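Local structure of amino acid ABC transporter, periplasmic amino acid-binding protein (Brucella ovis, 4Z9N) at residues 73-78 against 95-101; 85-91 against 210-216; 105-109 against 320-324. The protein binds glutathione and probably delivers it, or a related amino-acid or peptide solute, to the membrane components of an ABC transporter. All blocks are in the same frame, centred on the assembly; numbering follows the deposited sequence.

Interactions 1 and 2 both touch the bound glutathione, and all three contacts touch the second subunit. Interaction 2 is wholly buried, its centre about 6 Å from that of the chain, and joins the loop after strand 84-85 to strand 211-218 mostly through backbone hydrogen bonds. Interaction 1, its centre about 12 Å from that of interaction 2, is only partly buried and made mainly by side chains: two arginines meet on the glutathione carboxylate beside a small apolar cluster. The two touch through Arg-95 to Thr-90 and Arg-73 to Thr-89. Interaction 3, also buried, lies on strand 101-117, which pairs with strand 211-218, and brings the C-terminal region against it through one tyrosine, one leucine and one glutamine.

Interaction 1: residues 73-78 against 95-101; sequences RFTALQ and RDTSLGL. With NA (sodium ion), chain K; GSH (glutathione), chain U; EDO (1,2-ethanediol), chain V.
Arg-73 sets CG between its backbone N and carbonyl carbon (chi1 53°), whereas Arg-95 places CG beside N and opposite the carbonyl carbon (chi1 -66°); both chains then run out extended from CG to NE, and their guanidinium groups converge with planes 76° apart. NH2 of Arg-73 lies 3.3 Å from NH2 of Arg-95, two donors brought together by the glutathione carboxylate that receives both. Arg-73 NH1 gives a hydrogen bond to O12 of the ligand at 2.9 Å, and its NH2 points almost straight at O11. Arg-95 grips the same two oxygens through NH1 and NH2, so that this carboxylate takes four bonds from two crossed groups, an arrangement expected to favour its anionic form. Arg-73 NE is held by Ala-70 O, which helps to fix the group's rotation. In this family 3 solute-binding protein the site lies in the cleft between two lobes, and helices 73-78 and 93-97 each send one arginine into it. Behind the charges sits Phe-74: its CZ rests 3.5 Å from NE of Arg-95, over one face of that guanidinium. Leu-99 CD1 comes over a face of the Phe-74 ring, a CH-pi contact 4.3 Å from the centroid, while CG of Arg-73 backs the opposite face. Leu-101 CD1 reaches CD1 of Phe-74 at 3.8 Å, and its other methyl packs on Leu-77 CD2. The carbonyl oxygen of Leu-101 binds a sodium ion together with O and OD1 of Asp-96; Asp-102 and Gln-219 of the same chain, and Asp-226 of the second subunit, also bind the metal.

Interaction 2: residues 85-91 against 210-216; sequences LIRNTTW and KEPFGLT. With GSH (glutathione), chain U.
Thr-90 OG1 is gripped from two directions: it donates a hydrogen bond of 2.5 Å to OE1 of Glu-211 and accepts one from the amino nitrogen N1 of glutathione. The chain of Glu-211 bends at chi2 (-85°), folding the carboxylate back to the threonine, and OE1 uses its anti lone pair, on the side away from the other oxygen. Thr-142 holds the same OE1, so Glu-211 is a second-shell group positioning the hydroxyl that meets the ligand. N1 also donates to Asn-88 O, and the backbone N of Thr-90 reaches ligand O12 at 2.9 Å. The Phe-213 ring lies against this loop, with Asn-88 CA over its face, a CH-pi contact 3.7 Å from the centroid; CB of Asn-88 continues along the same ring. Asn-88 ND2 bonds ligand O2, while both terminal nitrogens of Arg-87 donate to ligand OE1. This is the cleft of a periplasmic binding-protein fold, where the loop leaving strand 84-85 is joined to strand 211-218 by two single bridges, at Leu-85 with Thr-216 and at Thr-90 with Phe-213, whose register differs by two residues. Leu-85 and Thr-216 form an antiparallel hydrogen-bonded pair, each N donating to the other's O. Further along, Gly-214 N donates to Thr-89 O at 2.8 Å, and Trp-91 N to Pro-212 O at 2.8 Å. Between the two bridged stretches one water accepts from the N atoms of Arg-87 and Thr-89 and donates to Gly-214 O, satisfying these polar backbone atoms. Leu-215 turns CD2 onto Ile-86 CG2, 3.7 Å away, next to helix 44-57.

Interaction 3: residues 105-109 against 320-324; sequences GINYY and GLQYG
Leu-321 meets Tyr-109 from its first side-chain atom onward: CB lies 3.9 Å from CE1 of the tyrosine, and CG, set beside the backbone N, carries the branch across the ring. At the tip CD1 stands over the face, nearest CG and CD2 of Tyr-109, in a CH-pi contact 4.0 Å from the centroid. The opposite face of the ring is covered over its centre by Ile-106 CG2, so the tyrosine is sandwiched between two aliphatic side chains. The contact ties strand 101-117, at a corner near Asn-107 where the chain passes from one strand to the next, to the C-terminal loop beyond helix 292-299. Gln-322, bent at chi2 (-76°), brings its amide back to segment 105-109, the amide plane turned 59° from the phenol ring. Its NE2 donates to the backbone O of Ile-106 at 3.3 Å; that oxygen lies in the amide plane, although the donor is tilted 35° from the carbonyl plane. NE2 also bonds Asn-313 OD1. Gln-322 OE1 is 2.9 Å from a water that probably donates to it and that lies 3.1 Å from Tyr-109 OH. Tyr-323 of the second subunit meets the Tyr-109 ring edge-to-face.

Interaction 1: residues 73-78 against 95-101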
loop_
_atom_site.group_PDB
_atom_site.type_symbol
_atom_site.label_atom_id
_atom_site.label_comp_id
_atom_site.label_asym_id
_atom_site.label_seq_id
_atom_site.Cartn_x
_atom_site.Cartn_y
_atom_site.Cartn_z
ATOM N N ARG D 73 -17.531 0.251 16.154
ATOM C CA ARG D 73 -16.135 -0.163 15.960
ATOM C C ARG D 73 -15.129 0.994 16.042
ATOM O O ARG D 73 -14.049 0.845 16.620
ATOM C CB ARG D 73 -15.977 -0.895 14.620
ATOM C CG ARG D 73 -16.515 -0.110 13.407
ATOM C CD ARG D 73 -16.404 -0.893 12.094
ATOM N NE ARG D 73 -17.348 -0.358 11.106
ATOM C CZ ARG D 73 -17.253 -0.506 9.785
ATOM N NH1 ARG D 73 -16.222 -1.150 9.239
ATOM N NH2 ARG D 73 -18.193 0.014 9.004
ATOM N N PHE D 74 -15.457 2.154 15.473
ATOM C CA PHE D 74 -14.460 3.230 15.479
ATOM C C PHE D 74 -14.347 3.863 16.880
ATOM O O PHE D 74 -13.248 4.208 17.317
ATOM C CB PHE D 74 -14.792 4.278 14.406
ATOM C CG PHE D 74 -14.825 3.708 13.023
ATOM C CD1 PHE D 74 -13.670 3.191 12.451
ATOM C CD2 PHE D 74 -16.029 3.615 12.330
ATOM C CE1 PHE D 74 -13.687 2.631 11.178
ATOM C CE2 PHE D 74 -16.074 3.063 11.061
ATOM C CZ PHE D 74 -14.901 2.562 10.475
ATOM N N THR D 75 -15.480 3.989 17.569
ATOM C CA THR D 75 -15.509 4.574 18.906
ATOM C C THR D 75 -14.642 3.753 19.860
ATOM O O THR D 75 -13.881 4.302 20.657
ATOM C CB THR D 75 -16.945 4.652 19.460
ATOM O OG1 THR D 75 -17.767 5.385 18.543
ATOM C CG2 THR D 75 -16.956 5.345 20.813
ATOM N N ALA D 76 -14.755 2.433 19.742
ATOM C CA ALA D 76 -14.005 1.503 20.584
ATOM C C ALA D 76 -12.500 1.707 20.417
ATOM O O ALA D 76 -11.749 1.596 21.376
ATOM C CB ALA D 76 -14.379 0.057 20.259
ATOM N N LEU D 77 -12.059 2.008 19.197
ATOM C CA LEU D 77 -10.639 2.239 18.963
ATOM C C LEU D 77 -10.236 3.646 19.426
ATOM O O LEU D 77 -9.194 3.823 20.061
ATOM C CB LEU D 77 -10.298 2.037 17.484
ATOM C CG LEU D 77 -8.842 2.213 17.032
ATOM C CD1 LEU D 77 -7.901 1.247 17.756
ATOM C CD2 LEU D 77 -8.726 2.028 15.519
ATOM N N GLN D 78 -11.068 4.640 19.124
ATOM C CA GLN D 78 -10.766 6.020 19.509
ATOM C C GLN D 78 -10.653 6.173 21.013
ATOM O O GLN D 78 -9.854 6.961 21.505
ATOM C CB GLN D 78 -11.843 6.977 18.987
ATOM C CG GLN D 78 -11.885 7.127 17.480
ATOM C CD GLN D 78 -13.128 7.891 17.028
ATOM O OE1 GLN D 78 -13.077 8.712 16.107
ATOM N NE2 GLN D 78 -14.243 7.635 17.692
ATOM N N ARG D 95 -12.289 8.147 6.705
ATOM C CA ARG D 95 -11.897 7.418 7.908
ATOM C C ARG D 95 -10.431 7.703 8.263
ATOM O O ARG D 95 -10.023 7.551 9.415
ATOM C CB ARG D 95 -12.157 5.924 7.730
ATOM C CG ARG D 95 -13.643 5.631 7.615
ATOM C CD ARG D 95 -13.879 4.180 7.199
ATOM N NE ARG D 95 -15.303 3.858 7.229
ATOM C CZ ARG D 95 -15.789 2.649 6.938
ATOM N NH1 ARG D 95 -14.958 1.676 6.590
ATOM N NH2 ARG D 95 -17.092 2.416 6.996
ATOM N N ASP D 96 -9.663 8.176 7.284
ATOM C CA ASP D 96 -8.235 8.472 7.460
ATOM C C ASP D 96 -8.032 9.898 7.993
ATOM O O ASP D 96 -7.053 10.195 8.687
ATOM C CB ASP D 96 -7.514 8.291 6.106
ATOM C CG ASP D 96 -6.029 7.940 6.231
ATOM O OD1 ASP D 96 -5.481 7.792 7.351
ATOM O OD2 ASP D 96 -5.411 7.758 5.152
ATOM N N THR D 97 -8.973 10.787 7.688
ATOM C CA THR D 97 -8.770 12.207 7.972
ATOM C C THR D 97 -9.627 12.772 9.096
ATOM O O THR D 97 -9.260 13.766 9.705
ATOM C CB THR D 97 -9.073 13.070 6.742
ATOM O OG1 THR D 97 -10.426 12.839 6.325
ATOM C CG2 THR D 97 -8.125 12.713 5.615
ATOM N N SER D 98 -10.785 12.169 9.332
ATOM C CA SER D 98 -11.768 12.761 10.235
ATOM C C SER D 98 -11.982 12.026 11.560
ATOM O O SER D 98 -12.770 12.484 12.393
ATOM C CB SER D 98 -13.117 12.894 9.509
ATOM O OG SER D 98 -13.751 11.630 9.334
ATOM N N LEU D 99 -11.282 10.922 11.786
ATOM C CA LEU D 99 -11.549 10.103 12.974
ATOM C C LEU D 99 -10.365 9.989 13.935
ATOM O O LEU D 99 -10.480 9.353 14.981
ATOM C CB LEU D 99 -11.987 8.698 12.543
ATOM C CG LEU D 99 -13.266 8.613 11.711
ATOM C CD1 LEU D 99 -13.527 7.164 11.319
ATOM C CD2 LEU D 99 -14.452 9.191 12.484
ATOM N N GLY D 100 -9.238 10.611 13.593
ATOM C CA GLY D 100 -8.038 10.474 14.397
ATOM C C GLY D 100 -7.441 9.077 14.285
ATOM O O GLY D 100 -6.785 8.589 15.221
ATOM N N LEU D 101 -7.665 8.444 13.141
ATOM C CA LEU D 101 -7.195 7.078 12.909
ATOM C C LEU D 101 -6.222 6.995 11.731
ATOM O O LEU D 101 -6.235 7.837 10.828
ATOM C CB LEU D 101 -8.377 6.134 12.666
ATOM C CG LEU D 101 -9.461 6.071 13.756
ATOM C CD1 LEU D 101 -10.535 5.056 13.374
ATOM C CD2 LEU D 101 -8.871 5.764 15.145
HETATM NA NA NA K . -4.957 9.336 9.179
HETATM N N1 GSH U . -16.181 -3.025 4.677
HETATM C CA1 GSH U . -17.427 -2.295 4.915
HETATM C C1 GSH U . -17.126 -1.106 5.824
HETATM O O11 GSH U . -18.032 -0.254 6.040
HETATM O O12 GSH U . -15.992 -0.974 6.363
HETATM C CB1 GSH U . -18.486 -3.170 5.606
HETATM C CG1 GSH U . -17.928 -3.655 6.957
HETATM C CD1 GSH U . -19.057 -4.302 7.751
HETATM O OE1 GSH U . -19.351 -3.928 8.844
HETATM N N2 GSH U . -19.764 -5.404 7.144
HETATM C CA2 GSH U . -20.855 -6.001 7.893
HETATM C C2 GSH U . -20.378 -6.633 9.209
HETATM O O2 GSH U . -19.247 -6.925 9.431
HETATM C CB2 GSH U . -21.650 -6.964 7.005
HETATM S SG2 GSH U . -20.716 -8.468 6.608
HETATM N N3 GSH U . -21.384 -6.824 10.232
HETATM C CA3 GSH U . -21.018 -7.402 11.496
HETATM C C3 GSH U . -21.531 -6.491 12.611
HETATM O O31 GSH U . -21.532 -6.925 13.793
HETATM O O32 GSH U . -21.932 -5.314 12.355
HETATM C C1 EDO V . -19.232 4.923 5.987
HETATM O O1 EDO V . -19.300 4.269 7.262
HETATM C C2 EDO V . -18.524 6.268 6.098
HETATM O O2 EDO V . -17.247 6.133 6.735
#

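Interaction 2: residues 85-91 against 210-216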
loop_
_atom_site.group_PDB
_atom_site.type_symbol
_atom_site.label_atom_id
_atom_site.label_comp_id
_atom_site.label_asym_id
_atom_site.label_seq_id
_atom_site.Cartn_x
_atom_site.Cartn_y
_atom_site.Cartn_z
ATOM N N LEU D 85 -7.951 -2.411 15.479
ATOM C CA LEU D 85 -9.207 -2.844 14.888
ATOM C C LEU D 85 -8.913 -3.603 13.611
ATOM O O LEU D 85 -8.387 -3.037 12.660
ATOM C CB LEU D 85 -10.115 -1.645 14.595
ATOM C CG LEU D 85 -11.443 -1.948 13.905
ATOM C CD1 LEU D 85 -12.412 -2.683 14.862
ATOM C CD2 LEU D 85 -12.085 -0.635 13.409
ATOM N N ILE D 86 -9.219 -4.893 13.606
ATOM C CA ILE D 86 -8.983 -5.728 12.439
ATOM C C ILE D 86 -10.302 -6.420 12.183
ATOM O O ILE D 86 -10.607 -7.421 12.804
ATOM C CB ILE D 86 -7.836 -6.706 12.659
ATOM C CG1 ILE D 86 -6.592 -5.931 13.082
ATOM C CG2 ILE D 86 -7.535 -7.462 11.347
ATOM C CD1 ILE D 86 -5.370 -6.790 13.371
ATOM N N ARG D 87 -11.106 -5.847 11.296
ATOM C CA ARG D 87 -12.512 -6.213 11.242
ATOM C C ARG D 87 -13.141 -5.773 9.929
ATOM O O ARG D 87 -14.049 -4.945 9.931
ATOM C CB ARG D 87 -13.249 -5.589 12.447
ATOM C CG ARG D 87 -14.749 -5.910 12.570
ATOM C CD ARG D 87 -15.504 -4.700 13.081
ATOM N NE ARG D 87 -16.960 -4.831 12.968
ATOM C CZ ARG D 87 -17.633 -4.654 11.831
ATOM N NH1 ARG D 87 -16.979 -4.394 10.704
ATOM N NH2 ARG D 87 -18.959 -4.772 11.817
ATOM N N ASN D 88 -12.664 -6.347 8.821
ATOM C CA ASN D 88 -13.249 -6.130 7.487
ATOM C C ASN D 88 -13.696 -4.680 7.298
ATOM O O ASN D 88 -14.786 -4.415 6.806
ATOM C CB ASN D 88 -14.434 -7.126 7.207
ATOM C CG ASN D 88 -15.516 -7.168 8.320
ATOM O OD1 ASN D 88 -15.258 -7.570 9.464
ATOM N ND2 ASN D 88 -16.755 -6.814 7.951
ATOM N N THR D 89 -12.813 -3.761 7.681
ATOM C CA THR D 89 -13.107 -2.335 7.736
ATOM C C THR D 89 -12.380 -1.584 6.623
ATOM O O THR D 89 -11.148 -1.568 6.552
ATOM C CB THR D 89 -12.720 -1.754 9.105
ATOM O OG1 THR D 89 -13.629 -2.219 10.123
ATOM C CG2 THR D 89 -12.697 -0.245 9.056
ATOM N N THR D 90 -13.154 -0.960 5.745
ATOM C CA THR D 90 -12.587 -0.347 4.549
ATOM C C THR D 90 -11.797 0.933 4.853
ATOM O O THR D 90 -12.263 1.817 5.565
ATOM C CB THR D 90 -13.704 -0.050 3.533
ATOM O OG1 THR D 90 -14.342 -1.279 3.166
ATOM C CG2 THR D 90 -13.135 0.633 2.286
ATOM N N TRP D 91 -10.575 0.998 4.337
ATOM C CA TRP D 91 -9.778 2.229 4.331
ATOM C C TRP D 91 -10.367 3.219 3.328
ATOM O O TRP D 91 -10.402 2.937 2.128
ATOM C CB TRP D 91 -8.335 1.902 3.948
ATOM C CG TRP D 91 -7.310 3.002 4.102
ATOM C CD1 TRP D 91 -7.510 4.355 4.276
ATOM C CD2 TRP D 91 -5.909 2.799 4.094
ATOM N NE1 TRP D 91 -6.285 4.998 4.398
ATOM C CE2 TRP D 91 -5.293 4.054 4.269
ATOM C CE3 TRP D 91 -5.104 1.663 3.951
ATOM C CZ2 TRP D 91 -3.914 4.196 4.316
ATOM C CZ3 TRP D 91 -3.741 1.809 3.993
ATOM C CH2 TRP D 91 -3.156 3.064 4.187
ATOM N N LYS D 210 -14.447 -0.251 -4.499
ATOM C CA LYS D 210 -13.200 -0.724 -3.916
ATOM C C LYS D 210 -13.352 -0.776 -2.400
ATOM O O LYS D 210 -13.762 0.213 -1.776
ATOM C CB LYS D 210 -12.038 0.199 -4.296
ATOM C CG LYS D 210 -11.652 0.111 -5.767
ATOM C CD LYS D 210 -10.519 1.086 -6.096
ATOM C CE LYS D 210 -11.058 2.508 -6.195
ATOM N NZ LYS D 210 -9.977 3.398 -6.796
ATOM N N GLU D 211 -13.033 -1.923 -1.802
ATOM C CA GLU D 211 -13.139 -2.069 -0.351
ATOM C C GLU D 211 -11.869 -2.697 0.212
ATOM O O GLU D 211 -11.818 -3.896 0.513
ATOM C CB GLU D 211 -14.362 -2.917 0.048
ATOM C CG GLU D 211 -15.667 -2.483 -0.583
ATOM C CD GLU D 211 -16.402 -1.358 0.150
ATOM O OE1 GLU D 211 -15.972 -0.913 1.240
ATOM O OE2 GLU D 211 -17.447 -0.922 -0.392
ATOM N N PRO D 212 -10.808 -1.893 0.326
ATOM C CA PRO D 212 -9.580 -2.415 0.929
ATOM C C PRO D 212 -9.697 -2.504 2.460
ATOM O O PRO D 212 -9.849 -1.481 3.139
ATOM C CB PRO D 212 -8.518 -1.397 0.475
ATOM C CG PRO D 212 -9.309 -0.091 0.314
ATOM C CD PRO D 212 -10.641 -0.547 -0.247
ATOM N N PHE D 213 -9.647 -3.724 2.999
ATOM C CA PHE D 213 -9.774 -3.930 4.452
ATOM C C PHE D 213 -8.479 -3.482 5.116
ATOM O O PHE D 213 -7.407 -3.976 4.751
ATOM C CB PHE D 213 -10.038 -5.403 4.794
ATOM C CG PHE D 213 -11.366 -5.927 4.307
ATOM C CD1 PHE D 213 -12.275 -5.089 3.666
ATOM C CD2 PHE D 213 -11.709 -7.261 4.509
ATOM C CE1 PHE D 213 -13.508 -5.581 3.208
ATOM C CE2 PHE D 213 -12.936 -7.774 4.052
ATOM C CZ PHE D 213 -13.847 -6.915 3.417
ATOM N N GLY D 214 -8.570 -2.570 6.079
ATOM C CA GLY D 214 -7.378 -1.970 6.670
ATOM C C GLY D 214 -7.123 -2.322 8.117
ATOM O O GLY D 214 -8.046 -2.531 8.884
ATOM N N LEU D 215 -5.844 -2.448 8.460
ATOM C CA LEU D 215 -5.412 -2.643 9.833
ATOM C C LEU D 215 -5.441 -1.294 10.522
ATOM O O LEU D 215 -4.605 -0.432 10.248
ATOM C CB LEU D 215 -4.009 -3.253 9.855
ATOM C CG LEU D 215 -3.932 -4.534 9.017
ATOM C CD1 LEU D 215 -2.510 -5.029 8.949
ATOM C CD2 LEU D 215 -4.857 -5.615 9.571
ATOM N N THR D 216 -6.412 -1.097 11.406
ATOM C CA THR D 216 -6.779 0.260 11.805
ATOM C C THR D 216 -6.260 0.583 13.201
ATOM O O THR D 216 -6.468 -0.191 14.117
ATOM C CB THR D 216 -8.305 0.416 11.734
ATOM O OG1 THR D 216 -8.743 -0.043 10.446
ATOM C CG2 THR D 216 -8.723 1.876 11.924
HETATM N N1 GSH U . -16.181 -3.025 4.677
HETATM C CA1 GSH U . -17.427 -2.295 4.915
HETATM C C1 GSH U . -17.126 -1.106 5.824
HETATM O O11 GSH U . -18.032 -0.254 6.040
HETATM O O12 GSH U . -15.992 -0.974 6.363
HETATM C CB1 GSH U . -18.486 -3.170 5.606
HETATM C CG1 GSH U . -17.928 -3.655 6.957
HETATM C CD1 GSH U . -19.057 -4.302 7.751
HETATM O OE1 GSH U . -19.351 -3.928 8.844
HETATM N N2 GSH U . -19.764 -5.404 7.144
HETATM C CA2 GSH U . -20.855 -6.001 7.893
HETATM C C2 GSH U . -20.378 -6.633 9.209
HETATM O O2 GSH U . -19.247 -6.925 9.431
HETATM C CB2 GSH U . -21.650 -6.964 7.005
HETATM S SG2 GSH U . -20.716 -8.468 6.608
HETATM N N3 GSH U . -21.384 -6.824 10.232
HETATM C CA3 GSH U . -21.018 -7.402 11.496
HETATM C C3 GSH U . -21.531 -6.491 12.611
HETATM O O31 GSH U . -21.532 -6.925 13.793
HETATM O O32 GSH U . -21.932 -5.314 12.355
HETATM O O HOH W 1 -10.167 -4.327 9.046
#

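Interaction 3: residues 105-109 against 320-324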
loop_
_atom_site.group_PDB
_atom_site.type_symbol
_atom_site.label_atom_id
_atom_site.label_comp_id
_atom_site.label_asym_id
_atom_site.label_seq_id
_atom_site.Cartn_x
_atom_site.Cartn_y
_atom_site.Cartn_z
ATOM N N GLY D 105 -1.921 -0.982 6.966
ATOM C CA GLY D 105 -1.789 -1.928 5.866
ATOM C C GLY D 105 -3.161 -2.422 5.437
ATOM O O GLY D 105 -4.151 -2.145 6.106
ATOM N N ILE D 106 -3.199 -3.134 4.315
ATOM C CA ILE D 106 -4.426 -3.664 3.746
ATOM C C ILE D 106 -4.278 -5.182 3.733
ATOM O O ILE D 106 -3.475 -5.710 2.981
ATOM C CB ILE D 106 -4.682 -3.111 2.331
ATOM C CG1 ILE D 106 -5.028 -1.614 2.378
ATOM C CG2 ILE D 106 -5.796 -3.896 1.631
ATOM C CD1 ILE D 106 -4.775 -0.909 1.041
ATOM N N ASN D 107 -5.024 -5.881 4.579
ATOM C CA ASN D 107 -4.821 -7.322 4.630
ATOM C C ASN D 107 -5.758 -8.071 3.680
ATOM O O ASN D 107 -5.591 -9.260 3.466
ATOM C CB ASN D 107 -4.936 -7.844 6.080
ATOM C CG ASN D 107 -6.332 -7.740 6.676
ATOM O OD1 ASN D 107 -7.179 -6.944 6.261
ATOM N ND2 ASN D 107 -6.559 -8.538 7.713
ATOM N N TYR D 108 -6.713 -7.372 3.075
ATOM C CA TYR D 108 -7.581 -8.033 2.114
ATOM C C TYR D 108 -8.226 -6.980 1.221
ATOM O O TYR D 108 -8.955 -6.131 1.719
ATOM C CB TYR D 108 -8.659 -8.868 2.833
ATOM C CG TYR D 108 -9.448 -9.742 1.888
ATOM C CD1 TYR D 108 -10.535 -9.235 1.188
ATOM C CD2 TYR D 108 -9.080 -11.061 1.667
ATOM C CE1 TYR D 108 -11.239 -10.018 0.302
ATOM C CE2 TYR D 108 -9.775 -11.852 0.784
ATOM C CZ TYR D 108 -10.850 -11.321 0.102
ATOM O OH TYR D 108 -11.538 -12.102 -0.790
ATOM N N TYR D 109 -7.930 -7.025 -0.083
ATOM C CA TYR D 109 -8.603 -6.152 -1.051
ATOM C C TYR D 109 -9.926 -6.778 -1.444
ATOM O O TYR D 109 -9.939 -7.874 -1.968
ATOM C CB TYR D 109 -7.758 -5.937 -2.306
ATOM C CG TYR D 109 -6.448 -5.219 -2.060
ATOM C CD1 TYR D 109 -5.320 -5.926 -1.680
ATOM C CD2 TYR D 109 -6.347 -3.841 -2.197
ATOM C CE1 TYR D 109 -4.113 -5.284 -1.452
ATOM C CE2 TYR D 109 -5.148 -3.187 -1.970
ATOM C CZ TYR D 109 -4.039 -3.917 -1.592
ATOM O OH TYR D 109 -2.840 -3.276 -1.376
ATOM N N GLY D 320 -1.284 -10.842 -8.205
ATOM C CA GLY D 320 -2.117 -10.101 -7.284
ATOM C C GLY D 320 -1.560 -8.749 -6.881
ATOM O O GLY D 320 -0.649 -8.229 -7.525
ATOM N N LEU D 321 -2.109 -8.198 -5.802
ATOM C CA LEU D 321 -1.744 -6.863 -5.308
ATOM C C LEU D 321 -0.934 -6.890 -4.011
ATOM O O LEU D 321 -0.451 -5.840 -3.548
ATOM C CB LEU D 321 -3.010 -6.025 -5.071
ATOM C CG LEU D 321 -3.942 -5.813 -6.259
ATOM C CD1 LEU D 321 -5.155 -4.952 -5.857
ATOM C CD2 LEU D 321 -3.176 -5.149 -7.424
ATOM N N GLN D 322 -0.787 -8.063 -3.396
ATOM C CA GLN D 322 -0.208 -8.082 -2.054
ATOM C C GLN D 322 1.299 -8.053 -2.136
ATOM O O GLN D 322 1.936 -8.980 -2.649
ATOM C CB GLN D 322 -0.691 -9.296 -1.243
ATOM C CG GLN D 322 -2.164 -9.219 -0.834
ATOM C CD GLN D 322 -2.400 -8.254 0.326
ATOM O OE1 GLN D 322 -1.466 -7.641 0.845
ATOM N NE2 GLN D 322 -3.657 -8.106 0.721
ATOM N N TYR D 323 1.869 -6.970 -1.621
ATOM C CA TYR D 323 3.294 -6.690 -1.815
ATOM C C TYR D 323 3.968 -6.452 -0.481
ATOM O O TYR D 323 3.697 -5.463 0.184
ATOM C CB TYR D 323 3.444 -5.476 -2.734
ATOM C CG TYR D 323 4.854 -5.044 -3.114
ATOM C CD1 TYR D 323 5.567 -4.154 -2.306
ATOM C CD2 TYR D 323 5.431 -5.447 -4.323
ATOM C CE1 TYR D 323 6.834 -3.724 -2.666
ATOM C CE2 TYR D 323 6.703 -5.002 -4.701
ATOM C CZ TYR D 323 7.390 -4.145 -3.865
ATOM O OH TYR D 323 8.629 -3.690 -4.233
ATOM N N GLY D 324 4.828 -7.375 -0.068
ATOM C CA GLY D 324 5.512 -7.210 1.202
ATOM C C GLY D 324 6.640 -6.206 1.046
ATOM O O GLY D 324 7.556 -6.400 0.252
HETATM O O HOH W 2 -1.221 -4.712 0.804
#